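Side-chain contacts in metallo-beta-lactamase 1 (PDB 5MMD), which probably hydrolyses beta-lactam antibiotics to substituted beta-amino acids with the help of zinc, as a class B metallo-beta-lactamase: residues S76-H80 / E81-A85; S100-T103 / N104-K108; G173-I177 / D178-Q182. All coordinates share one frame; numbering follows the deposited sequence.

How the interactions relate
From the N terminus, interaction 1 comes first: the loop that leaves strand 70-75 turns into helix 81-84 and carries ligands of both zinc ions. Interaction 2 follows on helix 101-109, whose Thr103, Ile106 and Leu107 pack against His78 and Ser79 of interaction 1. Interaction 3 comes much later, where the loop after strand 154-158 enters helix 180-190. The three lie in series, each closing a local turn before the next begins, so none nests in or crosses another. Glu174 in 173-177 reaches back to His80 by a probable hydrogen bond, whereas interactions 2 and 3 do not touch, their nearest atoms about 6 Å apart.

Interaction 1: S76-H80 / E81-A85. With ZN (zinc ion), chain E; ZN (zinc ion), chain C.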
ATOM      1  N   SER A  76       1.329  -1.017  -6.920  1.00 10.97           N
ATOM      2  CA  SER A  76       1.746  -1.809  -5.748  1.00 10.06           C
ATOM      3  C   SER A  76       2.879  -1.078  -5.031  1.00 11.04           C
ATOM      4  O   SER A  76       3.813  -0.601  -5.668  1.00 11.96           O
ATOM      5  CB  SER A  76       2.167  -3.220  -6.125  1.00 10.54           C
ATOM      6  OG  SER A  76       1.103  -3.924  -6.704  1.00 10.11           O
ATOM      7  N   THR A  77       2.775  -0.970  -3.706  1.00 10.89           N
ATOM      8  CA  THR A  77       3.624  -0.037  -2.969  1.00 11.84           C
ATOM      9  C   THR A  77       4.872  -0.689  -2.380  1.00 12.83           C
ATOM     10  O   THR A  77       5.756   0.008  -1.883  1.00 13.33           O
ATOM     11  CB  THR A  77       2.814   0.677  -1.844  1.00 12.76           C
ATOM     12  OG1 THR A  77       2.327  -0.284  -0.889  1.00 12.08           O
ATOM     13  CG2 THR A  77       1.637   1.404  -2.435  1.00 12.36           C
ATOM     14  N   HIS A  78       4.946  -2.020  -2.419  1.00 12.55           N
ATOM     15  CA  HIS A  78       6.266  -2.683  -2.372  1.00 13.17           C
ATOM     16  C   HIS A  78       6.086  -4.096  -2.894  1.00 12.62           C
ATOM     17  O   HIS A  78       4.964  -4.481  -3.263  1.00 11.39           O
ATOM     18  CB  HIS A  78       6.899  -2.662  -0.967  1.00 13.80           C
ATOM     19  CG  HIS A  78       6.147  -3.410   0.093  1.00 13.18           C
ATOM     20  ND1 HIS A  78       4.957  -2.966   0.639  1.00 11.42           N
ATOM     21  CD2 HIS A  78       6.487  -4.532   0.799  1.00 14.20           C
ATOM     22  CE1 HIS A  78       4.568  -3.808   1.579  1.00 12.26           C
ATOM     23  NE2 HIS A  78       5.484  -4.753   1.707  1.00 13.77           N
ATOM     24  N   SER A  79       7.169  -4.878  -2.894  1.00 12.19           N
ATOM     25  CA  SER A  79       7.158  -6.156  -3.593  1.00 13.09           C
ATOM     26  C   SER A  79       6.398  -7.309  -2.903  1.00 12.40           C
ATOM     27  O   SER A  79       6.019  -8.268  -3.587  1.00 13.35           O
ATOM     28  CB  SER A  79       8.609  -6.623  -3.850  1.00 14.47           C
ATOM     29  OG  SER A  79       9.246  -6.957  -2.638  1.00 14.14           O
ATOM     30  N   HIS A  80       6.155  -7.217  -1.590  1.00 12.20           N
ATOM     31  CA  HIS A  80       5.584  -8.363  -0.841  1.00 12.94           C
ATOM     32  C   HIS A  80       4.222  -8.810  -1.378  1.00 12.08           C
ATOM     33  O   HIS A  80       3.433  -8.023  -1.927  1.00 10.75           O
ATOM     34  CB  HIS A  80       5.497  -8.060   0.648  1.00 11.74           C
ATOM     35  CG  HIS A  80       6.832  -8.031   1.330  1.00 12.63           C
ATOM     36  ND1 HIS A  80       7.045  -7.404   2.538  1.00 12.77           N
ATOM     37  CD2 HIS A  80       8.020  -8.571   0.966  1.00 14.12           C
ATOM     38  CE1 HIS A  80       8.307  -7.567   2.893  1.00 13.65           C
ATOM     39  NE2 HIS A  80       8.922  -8.257   1.949  1.00 14.27           N
ATOM     40  N   GLU A  81       4.013 -10.112  -1.276  1.00 11.52           N
ATOM     41  CA  GLU A  81       2.845 -10.780  -1.823  1.00 11.36           C
ATOM     42  C   GLU A  81       1.507 -10.183  -1.355  1.00 11.09           C
ATOM     43  O   GLU A  81       0.532 -10.247  -2.095  1.00 10.60           O
ATOM     44  CB  GLU A  81       2.898 -12.249  -1.456  1.00 12.67           C
ATOM     45  CG  GLU A  81       1.907 -13.137  -2.160  1.00 13.16           C
ATOM     46  CD  GLU A  81       2.177 -13.337  -3.636  1.00 15.03           C
ATOM     47  OE1 GLU A  81       1.349 -14.021  -4.261  1.00 16.98           O
ATOM     48  OE2 GLU A  81       3.215 -12.885  -4.172  1.00 14.76           O
ATOM     49  N   ASP A  82       1.469  -9.588  -0.162  1.00  9.56           N
ATOM     50  CA  ASP A  82       0.205  -9.027   0.315  1.00 10.85           C
ATOM     51  C   ASP A  82      -0.233  -7.814  -0.538  1.00 10.60           C
ATOM     52  O   ASP A  82      -1.393  -7.470  -0.508  1.00 11.33           O
ATOM     53  CB  ASP A  82       0.230  -8.659   1.831  1.00  9.00           C
ATOM     54  CG  ASP A  82       1.373  -7.746   2.246  1.00 11.72           C
ATOM     55  OD1 ASP A  82       2.463  -7.863   1.642  1.00 13.08           O
ATOM     56  OD2 ASP A  82       1.203  -6.975   3.254  1.00  8.79           O
ATOM     57  N   LYS A  83       0.655  -7.220  -1.317  1.00  9.70           N
ATOM     58  CA  LYS A  83       0.317  -6.014  -2.116  1.00  9.15           C
ATOM     59  C   LYS A  83       0.455  -6.212  -3.633  1.00 10.52           C
ATOM     60  O   LYS A  83       0.037  -5.342  -4.429  1.00  9.44           O
ATOM     61  CB  LYS A  83       1.211  -4.855  -1.680  1.00  8.41           C
ATOM     62  CG  LYS A  83       1.235  -4.531  -0.212  1.00  9.10           C
ATOM     63  CD  LYS A  83      -0.160  -4.346   0.419  1.00  9.25           C
ATOM     64  CE  LYS A  83      -0.024  -3.992   1.905  1.00  8.89           C
ATOM     65  NZ  LYS A  83      -1.322  -4.029   2.562  1.00  9.89           N
ATOM     66  N   THR A  84       1.025  -7.356  -4.027  1.00 11.00           N
ATOM     67  CA  THR A  84       1.316  -7.682  -5.414  1.00 11.73           C
ATOM     68  C   THR A  84       0.686  -8.984  -5.887  1.00 11.79           C
ATOM     69  O   THR A  84       0.909  -9.377  -7.019  1.00 12.37           O
ATOM     70  CB  THR A  84       2.827  -7.842  -5.670  1.00 12.80           C
ATOM     71  OG1 THR A  84       3.334  -8.918  -4.854  1.00 13.04           O
ATOM     72  CG2 THR A  84       3.582  -6.521  -5.388  1.00 12.63           C
ATOM     73  N   ALA A  85      -0.070  -9.684  -5.044  1.00 11.58           N
ATOM     74  CA  ALA A  85      -0.518 -11.022  -5.443  1.00 11.80           C
ATOM     75  C   ALA A  85      -1.330 -10.981  -6.717  1.00 12.94           C
ATOM     76  O   ALA A  85      -1.347 -11.949  -7.472  1.00 12.90           O
ATOM     77  CB  ALA A  85      -1.340 -11.732  -4.323  1.00 10.99           C
TER
HETATM   78 ZN    ZN E 403       5.700  -6.121   3.339  1.00 14.39          ZN
HETATM   79 ZN    ZN C 401       2.429  -5.960   4.461  0.95 15.81          ZN
HETATM   80  O   HOH W   1       5.660 -11.154  -3.533  1.00 17.04           O
HETATM   81  O   HOH W   2       4.202  -6.902   3.972  1.00 15.13           O
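Asp82 OD1 lies 3.2 Å from His80 CB, a direct touch between residues that serve different metals. His78 and His80 hold one zinc ion: NE2 of His78 lies 2.1 Å from it, ND1 of His80 binds it too, and His140 completes the protein ligands. Asp82 holds the second zinc through OD2, 2.0 Å from the metal, alongside Cys159 and His201. Water 2 bridges the two ions and donates to Asp82 OD1, at 3.1 Å. The aspartate reaches its metal with CG set between its backbone N and carbonyl carbon (chi1 54°). His80 NE2 is hydrogen-bonded to Glu174, a second-shell residue that would fix the rotation of the ring.

Hydrogen bonds close the turn that carries these ligands. Lys83 N gives a nearly straight bond to His80 O, 3.0 Å long, approaching from above the carbonyl plane; Thr84 N adds a weak one. Back at the start of the loop, Ser76 OG donates to Lys83 O at 2.9 Å. A further water links Ser79 O with Glu81 OE2.

Carbon contacts accompany these bonds. Lys83 CG lies 3.9 Å from His78 CE1, and Thr84 CG2 rests against Ser76 CB. The lysine amine runs on to Ser34, Asn35 and Gly200.

This is the His-x-His-x-Asp signature of the superfamily: one short turn supplies both zincs, and the bridging water, polarised by two metals, is probably the hydrolytic nucleophile.

Interaction 2: S100-T103 / N104-K108; sequences SALT and NEILK
Thr103 and Leu107 leave the helix in the same direction, one turn apart. The threonine methyl CG2 comes 4.1 Å from Leu107 CD1. It gets there because CG2 stands anti to the backbone N, while OG1 is turned back beside that nitrogen (chi1 -76°). On the adjoining stripe of the helix Leu102 and Ile106 make the same i to i+4 pairing: their CD1 atoms are 4.2 Å apart, and Ile106 CG1 lies 3.4 Å from Leu102 O.

The backbone bonds are those of a regular alpha-helix. Asn104 N donates to Ser100 O, Ile106 N to Leu102 O, and Leu107 N to Thr103 O, the last at 3.0 Å with an angle of 177° at the hydrogen. Glu105 N donates firmly to Ala101 O at 2.9 Å; water 3, modelled near the same oxygen, sits too close to it to be a sure partner, and its place is doubtful. With CG beside its own backbone N, the glutamate also lays that carbon 3.4 Å from Ala101 O.

Ser100 starts the helix as its N-cap. Its OG accepts from Thr103 N at 2.9 Å, taking up an amide that has no preceding turn to donate to.

Farther out, two polar side chains are fixed by other parts of the chain. Thr103 OG1 is hydrogen-bonded to Asp143, and Asn104 OD1 accepts from Ala115 N.

Helix 101-109 is the crossover of a beta-alpha-beta unit between strands 97-100 and 117-119. Ser100 and Asn104 touch the latter strand through Phe119 and Ser118, while Ile106 and Leu107 press on Ser79 in the loop carrying the zinc-binding histidines.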
ATOM      1  N   SER A 100       7.278   0.834  -8.602  1.00 15.54           N
ATOM      2  CA  SER A 100       8.557   1.507  -8.836  1.00 16.81           C
ATOM      3  C   SER A 100       9.520   0.568  -9.610  1.00 17.93           C
ATOM      4  O   SER A 100       9.358  -0.650  -9.606  1.00 17.49           O
ATOM      5  CB  SER A 100       9.200   1.929  -7.521  1.00 17.96           C
ATOM      6  OG  SER A 100       9.671   0.789  -6.793  1.00 15.76           O
ATOM      7  N   ALA A 101      10.507   1.144 -10.286  1.00 19.54           N
ATOM      8  CA  ALA A 101      11.529   0.325 -10.975  1.00 20.93           C
ATOM      9  C   ALA A 101      12.212  -0.630  -9.961  1.00 20.28           C
ATOM     10  O   ALA A 101      12.474  -1.765 -10.280  1.00 20.65           O
ATOM     11  CB  ALA A 101      12.531   1.174 -11.629  1.00 22.76           C
ATOM     12  N   LEU A 102      12.449  -0.145  -8.745  1.00 20.16           N
ATOM     13  CA  LEU A 102      13.118  -0.919  -7.699  1.00 19.87           C
ATOM     14  C   LEU A 102      12.235  -2.105  -7.265  1.00 18.01           C
ATOM     15  O   LEU A 102      12.677  -3.260  -7.150  1.00 18.08           O
ATOM     16  CB  LEU A 102      13.428  -0.034  -6.493  1.00 19.31           C
ATOM     17  CG  LEU A 102      14.003  -0.770  -5.285  1.00 18.60           C
ATOM     18  CD1 LEU A 102      15.214  -1.648  -5.713  1.00 21.32           C
ATOM     19  CD2 LEU A 102      14.403   0.213  -4.230  1.00 18.74           C
ATOM     20  N   THR A 103      10.971  -1.812  -7.040  1.00 16.48           N
ATOM     21  CA  THR A 103      10.042  -2.874  -6.717  1.00 16.05           C
ATOM     22  C   THR A 103      10.040  -3.945  -7.831  1.00 16.78           C
ATOM     23  O   THR A 103      10.109  -5.133  -7.541  1.00 16.03           O
ATOM     24  CB  THR A 103       8.650  -2.327  -6.504  1.00 15.39           C
ATOM     25  OG1 THR A 103       8.615  -1.692  -5.226  1.00 15.75           O
ATOM     26  CG2 THR A 103       7.612  -3.443  -6.555  1.00 15.17           C
ATOM     27  N   ASN A 104       9.993  -3.515  -9.099  1.00 17.55           N
ATOM     28  CA  ASN A 104      10.008  -4.464 -10.215  1.00 18.26           C
ATOM     29  C   ASN A 104      11.311  -5.274 -10.253  1.00 20.39           C
ATOM     30  O   ASN A 104      11.312  -6.434 -10.630  1.00 20.00           O
ATOM     31  CB  ASN A 104       9.781  -3.745 -11.566  1.00 19.48           C
ATOM     32  CG  ASN A 104       8.344  -3.894 -12.061  1.00 19.33           C
ATOM     33  OD1 ASN A 104       7.494  -4.463 -11.366  1.00 17.68           O
ATOM     34  ND2 ASN A 104       8.065  -3.381 -13.268  1.00 20.60           N
ATOM     35  N   GLU A 105      12.416  -4.676  -9.838  1.00 20.87           N
ATOM     36  CA  GLU A 105      13.679  -5.406  -9.890  1.00 22.04           C
ATOM     37  C   GLU A 105      13.686  -6.509  -8.849  1.00 21.29           C
ATOM     38  O   GLU A 105      14.216  -7.598  -9.106  1.00 21.77           O
ATOM     39  CB  GLU A 105      14.855  -4.476  -9.679  1.00 23.99           C
ATOM     40  CG  GLU A 105      15.202  -3.654 -10.907  1.00 26.85           C
ATOM     41  CD  GLU A 105      15.700  -4.492 -12.112  1.00 30.71           C
ATOM     42  OE1 GLU A 105      16.430  -5.505 -11.938  1.00 31.03           O
ATOM     43  OE2 GLU A 105      15.357  -4.126 -13.265  1.00 32.01           O
ATOM     44  N   ILE A 106      13.070  -6.227  -7.695  1.00 19.94           N
ATOM     45  CA  ILE A 106      12.951  -7.206  -6.625  1.00 19.60           C
ATOM     46  C   ILE A 106      12.066  -8.353  -7.082  1.00 19.04           C
ATOM     47  O   ILE A 106      12.466  -9.520  -6.999  1.00 20.29           O
ATOM     48  CB  ILE A 106      12.417  -6.556  -5.342  1.00 18.06           C
ATOM     49  CG1 ILE A 106      13.460  -5.560  -4.817  1.00 19.28           C
ATOM     50  CG2 ILE A 106      12.087  -7.621  -4.286  1.00 17.58           C
ATOM     51  CD1 ILE A 106      12.937  -4.624  -3.740  1.00 18.00           C
ATOM     52  N   LEU A 107      10.885  -8.030  -7.604  1.00 17.27           N
ATOM     53  CA  LEU A 107      10.006  -9.032  -8.186  1.00 17.28           C
ATOM     54  C   LEU A 107      10.766  -9.871  -9.222  1.00 19.37           C
ATOM     55  O   LEU A 107      10.671 -11.095  -9.226  1.00 19.69           O
ATOM     56  CB  LEU A 107       8.776  -8.364  -8.829  1.00 16.76           C
ATOM     57  CG  LEU A 107       7.820  -7.671  -7.833  1.00 15.25           C
ATOM     58  CD1 LEU A 107       6.692  -6.948  -8.561  1.00 15.46           C
ATOM     59  CD2 LEU A 107       7.228  -8.690  -6.899  1.00 15.40           C
ATOM     60  N   LYS A 108      11.530  -9.235 -10.103  1.00 20.41           N
ATOM     61  CA  LYS A 108      12.218 -10.012 -11.130  1.00 22.39           C
ATOM     62  C   LYS A 108      13.253 -10.955 -10.538  1.00 23.84           C
ATOM     63  O   LYS A 108      13.348 -12.105 -10.950  1.00 24.34           O
ATOM     64  CB  LYS A 108      12.901  -9.114 -12.156  1.00 23.83           C
ATOM     65  CG  LYS A 108      13.423  -9.904 -13.357  1.00 26.42           C
ATOM     66  CD  LYS A 108      14.772  -9.437 -13.832  0.50 28.04           C
ATOM     67  CE  LYS A 108      14.723  -8.038 -14.324  1.00 28.00           C
ATOM     68  NZ  LYS A 108      15.839  -7.770 -15.331  1.00 30.72           N
TER
HETATM   69  O   HOH W   3      12.714  -2.245 -12.740  1.00 22.96           O

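Interaction 3: G173-I177 / D178-Q182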
ATOM      1  N   GLY A 173      12.065  -8.837   8.723  1.00 17.11           N
ATOM      2  CA  GLY A 173      13.060  -9.680   8.056  1.00 19.02           C
ATOM      3  C   GLY A 173      13.704  -9.072   6.825  1.00 18.88           C
ATOM      4  O   GLY A 173      14.795  -9.502   6.444  1.00 21.00           O
ATOM      5  N   GLU A 174      13.051  -8.091   6.197  1.00 18.29           N
ATOM      6  CA  GLU A 174      13.646  -7.347   5.070  1.00 19.31           C
ATOM      7  C   GLU A 174      13.578  -5.814   5.288  1.00 19.42           C
ATOM      8  O   GLU A 174      13.585  -5.046   4.334  1.00 18.99           O
ATOM      9  CB  GLU A 174      12.959  -7.716   3.748  1.00 18.73           C
ATOM     10  CG  GLU A 174      12.997  -9.203   3.404  1.00 20.56           C
ATOM     11  CD  GLU A 174      11.776  -9.652   2.612  1.00 21.31           C
ATOM     12  OE1 GLU A 174      11.512  -9.082   1.542  1.00 21.35           O
ATOM     13  OE2 GLU A 174      11.073 -10.598   3.050  1.00 23.27           O
ATOM     14  N   ALA A 175      13.570  -5.387   6.549  1.00 19.32           N
ATOM     15  CA  ALA A 175      13.502  -3.971   6.882  1.00 18.25           C
ATOM     16  C   ALA A 175      14.839  -3.265   6.831  1.00 19.27           C
ATOM     17  O   ALA A 175      15.901  -3.881   6.916  1.00 19.57           O
ATOM     18  CB  ALA A 175      12.911  -3.786   8.269  1.00 17.82           C
ATOM     19  N   LYS A 176      14.751  -1.945   6.712  1.00 19.30           N
ATOM     20  CA  LYS A 176      15.883  -1.052   6.872  1.00 21.94           C
ATOM     21  C   LYS A 176      15.661  -0.300   8.176  1.00 22.71           C
ATOM     22  O   LYS A 176      15.159   0.833   8.173  1.00 21.98           O
ATOM     23  CB  LYS A 176      15.991  -0.091   5.685  1.00 21.12           C
ATOM     24  CG  LYS A 176      15.958  -0.775   4.335  1.00 21.08           C
ATOM     25  CD  LYS A 176      17.082  -1.781   4.143  0.83 22.76           C
ATOM     26  CE  LYS A 176      18.416  -1.090   3.993  1.00 23.65           C
ATOM     27  NZ  LYS A 176      19.531  -2.032   3.769  1.00 26.91           N
ATOM     28  N   ILE A 177      16.006  -0.940   9.292  1.00 23.35           N
ATOM     29  CA  ILE A 177      15.624  -0.423  10.607  1.00 23.94           C
ATOM     30  C   ILE A 177      16.313   0.894  10.866  1.00 25.11           C
ATOM     31  O   ILE A 177      15.727   1.812  11.429  1.00 25.70           O
ATOM     32  CB  ILE A 177      15.973  -1.395  11.782  1.00 25.73           C
ATOM     33  CG1 ILE A 177      15.093  -2.640  11.743  1.00 25.16           C
ATOM     34  CG2 ILE A 177      15.755  -0.687  13.122  1.00 26.17           C
ATOM     35  CD1 ILE A 177      13.613  -2.356  11.730  1.00 23.47           C
ATOM     36  N   ASP A 178      17.552   1.001  10.423  1.00 26.27           N
ATOM     37  CA  ASP A 178      18.321   2.198  10.679  1.00 26.78           C
ATOM     38  C   ASP A 178      17.891   3.379   9.798  1.00 25.69           C
ATOM     39  O   ASP A 178      18.057   4.537  10.175  1.00 26.54           O
ATOM     40  CB  ASP A 178      19.791   1.877  10.497  1.00 29.00           C
ATOM     41  CG  ASP A 178      20.307   0.906  11.555  1.00 30.23           C
ATOM     42  OD1 ASP A 178      19.695   0.797  12.655  1.00 30.35           O
ATOM     43  OD2 ASP A 178      21.314   0.233  11.279  1.00 32.17           O
ATOM     44  N   GLN A 179      17.301   3.095   8.646  1.00 24.08           N
ATOM     45  CA  GLN A 179      16.784   4.158   7.781  1.00 23.48           C
ATOM     46  C   GLN A 179      15.338   4.580   8.112  1.00 22.15           C
ATOM     47  O   GLN A 179      14.920   5.698   7.773  1.00 20.89           O
ATOM     48  CB  GLN A 179      16.855   3.718   6.326  1.00 23.14           C
ATOM     49  CG  GLN A 179      18.288   3.395   5.816  1.00 24.32           C
ATOM     50  CD  GLN A 179      18.258   2.915   4.367  1.00 25.05           C
ATOM     51  OE1 GLN A 179      17.224   3.033   3.689  1.00 24.78           O
ATOM     52  NE2 GLN A 179      19.368   2.344   3.895  1.00 26.85           N
ATOM     53  N   TRP A 180      14.593   3.696   8.777  1.00 20.46           N
ATOM     54  CA  TRP A 180      13.155   3.898   8.996  1.00 19.67           C
ATOM     55  C   TRP A 180      12.820   5.193   9.757  1.00 19.53           C
ATOM     56  O   TRP A 180      11.899   5.908   9.385  1.00 18.48           O
ATOM     57  CB  TRP A 180      12.563   2.700   9.737  1.00 18.68           C
ATOM     58  CG  TRP A 180      11.096   2.487   9.461  1.00 18.38           C
ATOM     59  CD1 TRP A 180      10.156   3.445   9.136  1.00 17.60           C
ATOM     60  CD2 TRP A 180      10.400   1.243   9.485  1.00 17.52           C
ATOM     61  NE1 TRP A 180       8.937   2.868   8.959  1.00 16.09           N
ATOM     62  CE2 TRP A 180       9.045   1.517   9.166  1.00 16.41           C
ATOM     63  CE3 TRP A 180      10.779  -0.078   9.758  1.00 17.80           C
ATOM     64  CZ2 TRP A 180       8.071   0.518   9.132  1.00 15.51           C
ATOM     65  CZ3 TRP A 180       9.833  -1.067   9.690  1.00 17.13           C
ATOM     66  CH2 TRP A 180       8.480  -0.770   9.390  1.00 16.26           C
ATOM     67  N   PRO A 181      13.567   5.511  10.817  1.00 20.77           N
ATOM     68  CA  PRO A 181      13.228   6.781  11.466  1.00 21.88           C
ATOM     69  C   PRO A 181      13.350   8.002  10.539  1.00 22.60           C
ATOM     70  O   PRO A 181      12.401   8.794  10.496  1.00 22.02           O
ATOM     71  CB  PRO A 181      14.228   6.869  12.621  1.00 24.22           C
ATOM     72  CG  PRO A 181      14.692   5.449  12.860  1.00 24.26           C
ATOM     73  CD  PRO A 181      14.689   4.821  11.486  1.00 22.76           C
ATOM     74  N   GLN A 182      14.446   8.162   9.789  1.00 22.50           N
ATOM     75  CA  GLN A 182      14.521   9.345   8.930  1.00 22.87           C
ATOM     76  C   GLN A 182      13.435   9.266   7.862  1.00 21.36           C
ATOM     77  O   GLN A 182      12.856  10.280   7.491  1.00 21.75           O
ATOM     78  CB  GLN A 182      15.889   9.526   8.277  1.00 24.60           C
ATOM     79  CG  GLN A 182      16.010  10.889   7.526  1.00 25.89           C
ATOM     80  OE1 GLN A 182      16.192  12.339   9.465  0.71 26.17           O
ATOM     81  NE2 GLN A 182      14.589  12.860   7.975  1.00 25.37           N
TER
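Ile177 lays its CD1 methyl against the edge of the Trp180 indole, near the ring plane, with CE3 4.1 Å away. The two side chains run at a slant to each other. CG1 of the isoleucine stands beside its own backbone N, and the next bond turns CD1 aside as well (chi2 -55°), bringing the methyl round to the benzo part of the indole. Ala175 CB adds a second apolar touch, 4.3 Å from Trp180 CZ3.

Lys176 and Gln179 run out together. The glutamine is extended beyond CG, whereas the lysine is bent at chi2 and chi3; that folding brings CE within 3.6 Å of Gln179 NE2. Their aliphatic parts meet as well, with the two CB atoms 4.0 Å apart.

These contacts flank the entry into helix 180-190, where the backbone is only loosely bonded. The helix belongs to the alpha-beta/beta-alpha sandwich of the metallo-beta-lactamase fold and leads on to strand 196-199. Lys176 O receives two weak bonds, from Trp180 N at 3.0 Å and from Gln179 N at 3.2 Å, and Ile177 O takes a further weak one from Trp180 N. Pro181 has no amide hydrogen to give; its CD instead packs on Ile177 O at 3.2 Å. Proline is common in the first turn of helices, where the amides have no acceptor in a preceding turn.

Trp180 is buried with its NE1 donating to the Phe160 carbonyl and its ring stacked on that of Phe160. It also touches the zinc ligand His140, and Thr213 and Ala217 of helix 208-223. Asp178 reaches the same helix, its OD1 hydrogen-bonded to Ser221.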